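Side-chain contact in GGDEF family protein (Vibrio cholerae, PDB 5GZS), which probably makes cyclic di-GMP as a diguanylate cyclase, with a periplasmic, solute-binding-protein-like portion that binds arginine: residues D22-A25 and H26-L30. Residues are numbered along the deposited sequence; the frame is centred on the assembly and turned at random.
Sequences DSIA and HHFNL
Methyl CG2 of Ile-24 touches both Phe-28 and Leu-30 at the C-terminal end of helix 15-28, Leu-30 lying just beyond it. It meets the Phe-28 ring at its edge, in the ring plane, with CG2 3.8 Å from CD2 of Phe-28. CD1 of Leu-30 lies 3.8 Å from the same atom, CG2 of Ile-24, so one branch of the isoleucine serves both partners. Ile-24 crosses each of them at a slant. Its first torsion (chi1 -69°) places CG2 opposite the backbone N and beside the carbonyl carbon, directing this branch along the helix toward the residues that follow. One face of the Phe-28 ring has ND1 of His-27 over its centre, 3.9 Å above the plane, while the His-27 ring also stacks on Tyr-185.

N of Phe-28 gives a nearly straight bond to O of Ile-24 at 3.0 Å, one of the helical i to i+4 bonds. Asn-29 then leaves the helix with positive phi (57°), turning the chain so that N of Leu-30 reaches back five residues to O of Ala-25 at 2.7 Å. This bond lies in the carbonyl plane, on a lone pair, with an N-H...O angle of 164°. The turn brings Leu-30 beside Ile-24.

Helix 176-186 lies against this corner: Ile-24 touches Ile-182 and Tyr-185, Phe-28 touches Lys-181, and Ser-23 OG is hydrogen-bonded to Tyr-185 OH. The 6→1 bond from Leu-30 N to Ala-25 O spans a residue of positive phi, as in a Schellman motif, and here it closes the helix of the beta-alpha-beta unit 6-10, 15-28, 32-36 in the arginine-binding, solute-binding-protein-like domain.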
# COMPACT_ATOMS: atom_id res chain seq x y z
N ASP A 22 36.98 13.90 13.58
CA ASP A 22 38.14 14.42 12.89
C ASP A 22 37.82 15.82 12.38
O ASP A 22 38.63 16.73 12.49
CB ASP A 22 38.55 13.55 11.69
CG ASP A 22 39.00 12.15 12.06
OD1 ASP A 22 39.21 11.88 13.28
OD2 ASP A 22 39.17 11.32 11.11
N SER A 23 36.64 16.01 11.80
CA SER A 23 36.37 17.30 11.21
C SER A 23 36.29 18.36 12.33
O SER A 23 36.82 19.46 12.20
CB SER A 23 35.09 17.25 10.37
OG SER A 23 34.85 18.50 9.73
N ILE A 24 35.67 18.00 13.44
CA ILE A 24 35.53 18.86 14.59
C ILE A 24 36.86 19.07 15.31
O ILE A 24 37.17 20.18 15.74
CB ILE A 24 34.52 18.29 15.59
CG1 ILE A 24 33.10 18.33 15.02
CG2 ILE A 24 34.61 19.02 16.91
CD1 ILE A 24 32.20 17.22 15.58
N ALA A 25 37.63 17.99 15.43
CA ALA A 25 38.89 18.06 16.17
C ALA A 25 39.72 19.12 15.53
O ALA A 25 40.29 19.98 16.19
CB ALA A 25 39.62 16.75 16.15
N HIS A 26 39.74 19.09 14.22
CA HIS A 26 40.58 19.95 13.47
C HIS A 26 40.05 21.35 13.45
O HIS A 26 40.81 22.29 13.46
CB HIS A 26 40.70 19.41 12.08
CG HIS A 26 41.54 20.24 11.18
ND1 HIS A 26 42.90 20.21 11.21
CD2 HIS A 26 41.21 21.15 10.25
CE1 HIS A 26 43.38 21.05 10.32
NE2 HIS A 26 42.37 21.63 9.73
N HIS A 27 38.75 21.50 13.40
CA HIS A 27 38.20 22.83 13.25
C HIS A 27 38.37 23.64 14.53
O HIS A 27 38.71 24.82 14.48
CB HIS A 27 36.74 22.76 12.85
CG HIS A 27 36.14 24.09 12.50
ND1 HIS A 27 35.29 24.77 13.35
CD2 HIS A 27 36.24 24.84 11.38
CE1 HIS A 27 34.89 25.88 12.77
NE2 HIS A 27 35.44 25.95 11.57
N PHE A 28 38.14 22.99 15.68
CA PHE A 28 38.27 23.65 16.98
C PHE A 28 39.63 23.41 17.67
O PHE A 28 39.82 23.83 18.81
CB PHE A 28 37.16 23.20 17.92
CG PHE A 28 35.81 23.68 17.52
CD1 PHE A 28 35.52 25.03 17.50
CD2 PHE A 28 34.81 22.77 17.19
CE1 PHE A 28 34.26 25.47 17.14
CE2 PHE A 28 33.54 23.20 16.82
CZ PHE A 28 33.26 24.55 16.80
N ASN A 29 40.56 22.74 16.99
CA ASN A 29 41.85 22.41 17.58
C ASN A 29 41.67 21.59 18.87
O ASN A 29 42.18 21.98 19.92
CB ASN A 29 42.64 23.70 17.86
CG ASN A 29 44.11 23.45 18.21
OD1 ASN A 29 44.54 22.31 18.40
ND2 ASN A 29 44.87 24.53 18.32
N LEU A 30 40.93 20.48 18.80
CA LEU A 30 40.65 19.66 19.98
C LEU A 30 41.41 18.34 19.94
O LEU A 30 41.56 17.74 18.89
CB LEU A 30 39.15 19.36 20.10
CG LEU A 30 38.18 20.53 20.02
CD1 LEU A 30 36.76 20.04 19.88
CD2 LEU A 30 38.31 21.41 21.24